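Local atomic coordinates of hypothetical protein HI1011 (PDB entry 1YZY), a protein that catalyses the ATP-dependent phosphorylation of 3-oxo-tetronate to 3-oxo-tetronate 4-phosphate, as a member of the four-carbon acid sugar kinase family. Residues Val32-Leu37 and Trp68-Asn72; Glu106-Val110 and Phe183-Lys187; Ala270-Gln274 and Gln289-Trp293. All blocks are in the same frame, centred on the assembly; numbering follows the deposited sequence.

Contact 1 (Val32-Leu37 and Trp68-Asn72)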
# COMPACT_ATOMS: atom_id res chain seq x y z
N VAL A 32 11.18 7.45 4.97
CA VAL A 32 12.57 7.25 4.56
C VAL A 32 13.36 6.63 5.72
O VAL A 32 13.41 7.20 6.81
CB VAL A 32 13.25 8.57 4.13
CG1 VAL A 32 14.69 8.30 3.67
CG2 VAL A 32 12.46 9.23 3.03
N PRO A 33 13.97 5.45 5.50
CA PRO A 33 14.76 4.73 6.50
C PRO A 33 16.07 5.42 6.89
O PRO A 33 16.69 6.08 6.06
CB PRO A 33 15.03 3.39 5.82
CG PRO A 33 13.88 3.25 4.86
CD PRO A 33 13.78 4.62 4.30
N THR A 34 16.46 5.27 8.15
CA THR A 34 17.71 5.86 8.64
C THR A 34 18.85 4.84 8.68
O THR A 34 20.01 5.19 8.89
CB THR A 34 17.54 6.51 10.04
OG1 THR A 34 16.99 5.57 10.97
CG2 THR A 34 16.63 7.73 9.95
N GLN A 35 18.51 3.57 8.45
CA GLN A 35 19.47 2.47 8.41
C GLN A 35 19.37 1.72 7.08
O GLN A 35 18.28 1.55 6.53
CB GLN A 35 19.23 1.49 9.57
CG GLN A 35 19.47 2.04 10.98
CD GLN A 35 20.94 2.36 11.26
OE1 GLN A 35 21.26 3.40 11.83
NE2 GLN A 35 21.83 1.44 10.88
N SER A 36 20.51 1.24 6.59
CA SER A 36 20.58 0.50 5.34
C SER A 36 19.74 -0.78 5.35
O SER A 36 19.42 -1.31 6.42
CB SER A 36 22.04 0.12 5.05
OG SER A 36 22.89 1.26 5.07
N LEU A 37 19.37 -1.25 4.16
CA LEU A 37 18.59 -2.47 4.01
C LEU A 37 19.57 -3.61 3.80
O LEU A 37 20.17 -3.73 2.73
CB LEU A 37 17.64 -2.38 2.83
CG LEU A 37 16.65 -3.54 2.70
CD1 LEU A 37 15.79 -3.60 3.95
CD2 LEU A 37 15.78 -3.35 1.48
N TRP A 68 18.12 7.33 -0.63
CA TRP A 68 18.20 6.08 0.11
C TRP A 68 18.08 4.90 -0.85
O TRP A 68 18.92 4.01 -0.85
CB TRP A 68 17.10 6.01 1.18
CG TRP A 68 17.27 4.82 2.07
CD1 TRP A 68 18.05 4.74 3.18
CD2 TRP A 68 16.68 3.53 1.90
NE1 TRP A 68 17.99 3.48 3.71
CE2 TRP A 68 17.16 2.71 2.94
CE3 TRP A 68 15.80 2.98 0.96
CZ2 TRP A 68 16.79 1.37 3.07
CZ3 TRP A 68 15.43 1.64 1.09
CH2 TRP A 68 15.93 0.85 2.14
N LEU A 69 17.00 4.88 -1.64
CA LEU A 69 16.80 3.82 -2.62
C LEU A 69 18.06 3.65 -3.48
O LEU A 69 18.47 2.52 -3.77
CB LEU A 69 15.58 4.13 -3.50
CG LEU A 69 14.21 4.03 -2.80
CD1 LEU A 69 13.19 4.84 -3.56
CD2 LEU A 69 13.75 2.58 -2.65
N LYS A 70 18.67 4.76 -3.85
CA LYS A 70 19.90 4.76 -4.64
C LYS A 70 21.04 4.12 -3.86
O LYS A 70 21.76 3.27 -4.39
CB LYS A 70 20.29 6.20 -5.01
CG LYS A 70 21.53 6.30 -5.89
CD LYS A 70 22.10 7.71 -5.91
CE LYS A 70 23.16 7.87 -6.99
NZ LYS A 70 24.25 6.87 -6.89
N GLU A 71 21.24 4.57 -2.62
CA GLU A 71 22.30 4.03 -1.77
C GLU A 71 22.10 2.55 -1.52
O GLU A 71 23.06 1.82 -1.27
CB GLU A 71 22.35 4.77 -0.43
CG GLU A 71 22.91 6.19 -0.50
CD GLU A 71 22.92 6.92 0.84
OE1 GLU A 71 23.86 7.70 1.09
OE2 GLU A 71 21.98 6.72 1.64
N ASN A 72 20.85 2.10 -1.59
CA ASN A 72 20.55 0.70 -1.35
C ASN A 72 20.37 -0.21 -2.57
O ASN A 72 19.65 -1.21 -2.51
CB ASN A 72 19.41 0.56 -0.34
CG ASN A 72 19.89 0.74 1.10
OD1 ASN A 72 20.36 -0.21 1.72
ND2 ASN A 72 19.83 1.97 1.60
O HOH W 1 21.42 3.61 3.23

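Contact 2 (Glu106-Val110 and Phe183-Lys187)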
# COMPACT_ATOMS: atom_id res chain seq x y z
N GLU A 106 18.16 13.54 -16.12
CA GLU A 106 17.29 13.03 -17.17
C GLU A 106 16.36 14.17 -17.57
O GLU A 106 16.16 15.11 -16.80
CB GLU A 106 16.49 11.84 -16.65
CG GLU A 106 17.34 10.64 -16.29
CD GLU A 106 17.94 9.96 -17.50
OE1 GLU A 106 17.18 9.29 -18.22
OE2 GLU A 106 19.15 10.10 -17.73
N ASP A 107 15.78 14.09 -18.76
CA ASP A 107 14.88 15.14 -19.22
C ASP A 107 13.56 14.69 -19.84
O ASP A 107 12.85 15.48 -20.43
CB ASP A 107 15.61 16.11 -20.16
CG ASP A 107 16.61 15.42 -21.07
OD1 ASP A 107 16.19 14.60 -21.92
OD2 ASP A 107 17.82 15.70 -20.94
N PHE A 108 13.22 13.42 -19.65
CA PHE A 108 11.97 12.90 -20.19
C PHE A 108 11.46 11.72 -19.36
O PHE A 108 12.26 10.92 -18.87
CB PHE A 108 12.17 12.47 -21.66
CG PHE A 108 10.89 12.12 -22.38
CD1 PHE A 108 9.93 13.10 -22.64
CD2 PHE A 108 10.63 10.82 -22.78
CE1 PHE A 108 8.74 12.79 -23.28
CE2 PHE A 108 9.43 10.50 -23.43
CZ PHE A 108 8.49 11.48 -23.68
N THR A 109 10.15 11.62 -19.23
CA THR A 109 9.53 10.52 -18.48
C THR A 109 8.08 10.38 -18.96
O THR A 109 7.61 11.21 -19.74
CB THR A 109 9.57 10.79 -16.94
OG1 THR A 109 9.17 9.60 -16.23
CG2 THR A 109 8.63 11.93 -16.54
N VAL A 110 7.40 9.33 -18.51
CA VAL A 110 6.00 9.08 -18.88
C VAL A 110 5.03 9.31 -17.71
O VAL A 110 5.42 9.26 -16.55
CB VAL A 110 5.77 7.65 -19.42
CG1 VAL A 110 6.71 7.38 -20.58
CG2 VAL A 110 5.97 6.61 -18.32
N PHE A 183 8.12 8.56 -28.58
CA PHE A 183 8.84 9.15 -27.45
C PHE A 183 9.94 10.05 -28.00
O PHE A 183 10.19 11.14 -27.49
CB PHE A 183 9.51 8.07 -26.58
CG PHE A 183 8.58 7.34 -25.64
CD1 PHE A 183 7.33 7.84 -25.33
CD2 PHE A 183 8.98 6.14 -25.06
CE1 PHE A 183 6.48 7.16 -24.45
CE2 PHE A 183 8.14 5.45 -24.18
CZ PHE A 183 6.89 5.96 -23.88
N ALA A 184 10.64 9.54 -29.01
CA ALA A 184 11.73 10.27 -29.65
C ALA A 184 11.21 11.54 -30.33
O ALA A 184 11.90 12.55 -30.41
CB ALA A 184 12.44 9.38 -30.65
N GLU A 185 9.98 11.45 -30.83
CA GLU A 185 9.31 12.54 -31.52
C GLU A 185 8.86 13.61 -30.52
O GLU A 185 9.06 14.80 -30.76
CB GLU A 185 8.12 11.97 -32.31
CG GLU A 185 7.00 12.93 -32.63
CD GLU A 185 5.68 12.20 -32.84
OE1 GLU A 185 4.94 12.00 -31.84
OE2 GLU A 185 5.39 11.81 -34.00
N LEU A 186 8.25 13.19 -29.42
CA LEU A 186 7.79 14.12 -28.38
C LEU A 186 8.97 14.88 -27.77
O LEU A 186 8.85 16.06 -27.46
CB LEU A 186 7.02 13.38 -27.28
CG LEU A 186 5.66 12.77 -27.63
CD1 LEU A 186 5.10 12.02 -26.43
CD2 LEU A 186 4.68 13.85 -28.07
N LYS A 187 10.09 14.19 -27.58
CA LYS A 187 11.30 14.79 -27.03
C LYS A 187 11.89 15.85 -27.96
O LYS A 187 12.47 16.84 -27.50
CB LYS A 187 12.36 13.72 -26.75
CG LYS A 187 11.97 12.76 -25.64
CD LYS A 187 13.01 11.66 -25.45
CE LYS A 187 14.31 12.19 -24.86
NZ LYS A 187 15.30 11.09 -24.68

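Contact 3 (Ala270-Gln274 and Gln289-Trp293)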
# COMPACT_ATOMS: atom_id res chain seq x y z
N ALA A 270 -11.53 -21.47 17.55
CA ALA A 270 -10.37 -21.35 18.44
C ALA A 270 -10.57 -20.66 19.80
O ALA A 270 -11.61 -20.05 20.05
CB ALA A 270 -9.22 -20.68 17.67
N PRO A 271 -9.57 -20.75 20.70
CA PRO A 271 -9.66 -20.11 22.02
C PRO A 271 -9.91 -18.62 21.83
O PRO A 271 -9.19 -17.96 21.08
CB PRO A 271 -8.26 -20.35 22.60
CG PRO A 271 -7.85 -21.63 21.98
CD PRO A 271 -8.28 -21.45 20.55
N HIS A 272 -10.90 -18.09 22.52
CA HIS A 272 -11.21 -16.68 22.38
C HIS A 272 -11.47 -16.01 23.72
O HIS A 272 -12.18 -16.54 24.57
CB HIS A 272 -12.43 -16.52 21.47
CG HIS A 272 -13.56 -17.42 21.82
ND1 HIS A 272 -13.56 -18.77 21.51
CD2 HIS A 272 -14.73 -17.19 22.47
CE1 HIS A 272 -14.68 -19.32 21.95
NE2 HIS A 272 -15.40 -18.38 22.54
N PHE A 273 -10.91 -14.82 23.87
CA PHE A 273 -11.05 -14.06 25.08
C PHE A 273 -11.50 -12.66 24.68
O PHE A 273 -10.73 -11.92 24.08
CB PHE A 273 -9.70 -14.00 25.80
CG PHE A 273 -9.75 -13.39 27.18
CD1 PHE A 273 -10.20 -12.08 27.36
CD2 PHE A 273 -9.35 -14.12 28.28
CE1 PHE A 273 -10.24 -11.51 28.63
CE2 PHE A 273 -9.39 -13.56 29.56
CZ PHE A 273 -9.83 -12.25 29.73
N GLN A 274 -12.74 -12.32 24.99
CA GLN A 274 -13.25 -11.00 24.65
C GLN A 274 -12.66 -9.91 25.55
O GLN A 274 -12.79 -9.97 26.78
CB GLN A 274 -14.77 -10.96 24.74
CG GLN A 274 -15.33 -9.58 24.44
CD GLN A 274 -16.83 -9.53 24.53
OE1 GLN A 274 -17.48 -10.51 24.89
NE2 GLN A 274 -17.39 -8.37 24.23
N GLN A 289 -3.06 -10.79 32.90
CA GLN A 289 -4.02 -11.88 32.82
C GLN A 289 -4.14 -12.37 31.37
O GLN A 289 -4.09 -13.57 31.11
CB GLN A 289 -5.39 -11.44 33.33
CG GLN A 289 -6.38 -12.58 33.48
CD GLN A 289 -7.83 -12.12 33.50
OE1 GLN A 289 -8.13 -10.99 33.88
NE2 GLN A 289 -8.73 -13.00 33.09
N LEU A 290 -4.31 -11.42 30.45
CA LEU A 290 -4.43 -11.72 29.03
C LEU A 290 -3.18 -12.41 28.49
O LEU A 290 -3.27 -13.28 27.63
CB LEU A 290 -4.66 -10.44 28.22
CG LEU A 290 -5.93 -9.61 28.43
CD1 LEU A 290 -5.79 -8.31 27.69
CD2 LEU A 290 -7.14 -10.38 27.94
N TYR A 291 -2.02 -11.95 28.94
CA TYR A 291 -0.74 -12.52 28.52
C TYR A 291 -0.64 -13.99 28.89
O TYR A 291 -0.26 -14.83 28.07
CB TYR A 291 0.42 -11.75 29.16
CG TYR A 291 1.78 -12.42 29.02
CD1 TYR A 291 2.50 -12.36 27.83
CD2 TYR A 291 2.34 -13.11 30.09
CE1 TYR A 291 3.75 -12.96 27.71
CE2 TYR A 291 3.59 -13.72 29.98
CZ TYR A 291 4.29 -13.63 28.80
OH TYR A 291 5.54 -14.19 28.70
N GLN A 292 -0.95 -14.28 30.16
CA GLN A 292 -0.90 -15.64 30.67
C GLN A 292 -1.88 -16.52 29.92
O GLN A 292 -1.54 -17.63 29.53
CB GLN A 292 -1.19 -15.67 32.18
CG GLN A 292 -0.16 -14.92 33.04
CD GLN A 292 1.26 -15.49 32.94
OE1 GLN A 292 1.46 -16.69 32.72
NE2 GLN A 292 2.26 -14.63 33.15
N TRP A 293 -3.09 -16.01 29.70
CA TRP A 293 -4.13 -16.75 28.98
C TRP A 293 -3.67 -17.09 27.54
O TRP A 293 -3.81 -18.23 27.10
CB TRP A 293 -5.43 -15.94 28.96
CG TRP A 293 -6.57 -16.61 28.21
CD1 TRP A 293 -7.55 -17.39 28.74
CD2 TRP A 293 -6.83 -16.55 26.80
NE1 TRP A 293 -8.41 -17.83 27.76
CE2 TRP A 293 -7.99 -17.32 26.56
CE3 TRP A 293 -6.21 -15.91 25.72
CZ2 TRP A 293 -8.52 -17.49 25.27
CZ3 TRP A 293 -6.74 -16.07 24.44
CH2 TRP A 293 -7.89 -16.85 24.23

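Contact 1 (Val32-Leu37 and Trp68-Asn72)
Pro33 lies across one face of the Trp68 indole, the two side chains crossing at about a right angle. Its CG stands 3.9 Å from the centroid of the six-membered ring and 13° off the normal, which meets the geometry of a CH-pi contact, while CB reaches the seam of the indole, 3.6 Å from Trp68 CE2. Leu37 adds apolar contact at the far end of the ring system, CB to Trp68 CH2 at 3.7 Å. Trp68, in the last turn of its helix, is turned by an anti chi1 so that its indole lies within the curve of loop 32-37.

The two direct hydrogen bonds use the loop backbone. Asn72 OD1 accepts a hydrogen bond from the amide N of Leu37 at 2.8 Å, nearly straight (166°), although the donor stands above the carbonyl plane by 44°. Trp68 NE1 gives a weak, bent bond to Gln35 O at 3.4 Å, made at the ring edge. On the indole face opposite Pro33, Asn72 ND2 is bonded weakly to Trp68 O and donates to a water 2.8 Å away; this water links it to the Ser36 side chain through a weak bond to OG.

Asn72 is the first residue beyond helix 55-71, so the loop that follows strand 26-30 is fastened to that helix's C-terminal end. Beneath them runs strand 43-47, where Ile44 touches both Leu37 and Trp68 and Ile46 touches Trp68.

Contact 2 (Glu106-Val110 and Phe183-Lys187)
Phe108, just before strand 109-111, packs against helix 176-188, with Lys187 over one face of its ring and Phe183 at its edge. This is the tight part of the contact. Lys187 CG sits 3.6 Å from the Phe108 centroid, 16° off the normal, a CH-pi contact made by the aliphatic part of a charged chain. The edge of Phe108 in turn points at the face of Phe183 in an offset edge-to-face pair, with centroids 5.8 Å apart and planes at 65°; Phe108 CE2 is 3.9 Å from Phe183 CD1. Val110 CG1 extends the apolar seam, 3.6 Å from Phe183 CZ, and Leu186 CB meets Phe108 CZ more distantly at 4.3 Å.

Toward solvent the packing thins to the outer part of the lysine chain. A bend at chi3 of Lys187 (69°) carries the chain obliquely over Phe108 toward its CB, Lys187 CE to Phe108 CB being 3.9 Å. Its ammonium then lies near Asp107 but beyond salt-bridge range, NZ to OD1 being 4.6 Å, so any attraction is probably modest. No hydrogen bond crosses between the segments.

Ala194 of strand 193-196 and Val167 of strand 164-167 continue the apolar layer, touching Phe108 and Phe183 respectively, and Leu186 touches both Ala194 and Val167. A helix thus covers a parallel three-stranded sheet through aromatic and aliphatic side chains, the layered alpha/beta arrangement found here within the sugar-binding N-terminal domain.

Contact 3 (Ala270-Gln274 and Gln289-Trp293)
Phe273 and Trp293 each hold CG anti to the backbone N, which carries both rings toward the opposite segment. There they meet edge to face. The edge of Phe273 is directed at the face of the Trp293 five-membered ring, with centroids 5.0 Å apart and planes at 74°. Phe273 uses its root as well as its ring: CB lies 3.6 Å from the centroid of the indole six-membered ring and just 6° off its normal, a CH-pi contact, so a single residue spans both halves of the indole.

One methyl of Leu290 covers a face of Phe273, CD2 standing 3.4 Å from CE1 and offset toward the rim. The far end of the phenyl is met at its edge by Gln289, whose NE2 is 3.6 Å from Phe273 CZ, the amide steeply turned to the ring plane.

Strand 272-274 and helix 286-295 belong to the nucleotide-binding C-terminal domain, in which this strand is an outermost strand within the chain, paired in parallel with strand 305-307. The axes of strand 272-274 and of helix segment 289-293 run almost antiparallel, at 169° with a closest approach of 10.5 Å, an alpha/beta layer spacing bridged by the two aromatic rings.

Pro271 closes the outer end of the indole: its O approaches the ring edge 3.6 Å from Trp293 CH2, and its CB lies 3.9 Å from the same carbon. Leu290 faces inward, touching Val306 of the adjacent strand and Thr334 and Leu338 of helix 324-345.

How the contacts relate
Contact 2 is the buried one; contacts 1 and 3 lie at the surface. Contacts 1 and 2 share the sugar-binding N-terminal domain, with nearest atoms about 11 Å apart, yet hold different helices. Contact 3 belongs to the nucleotide-binding domain, its centre about 60 Å from that of contact 2 and on the opposite side of the chain's centre. Contacts 2 and 3 both pack a helix against a strand from a parallel-paired region, or the residues leading into it, through edge-to-face aromatic pairs, without hydrogen bonds between their segments. Contact 1, joining a loop to a helix end, instead combines indole packing with direct links to irregular backbone and a weak water bridge to a serine side chain.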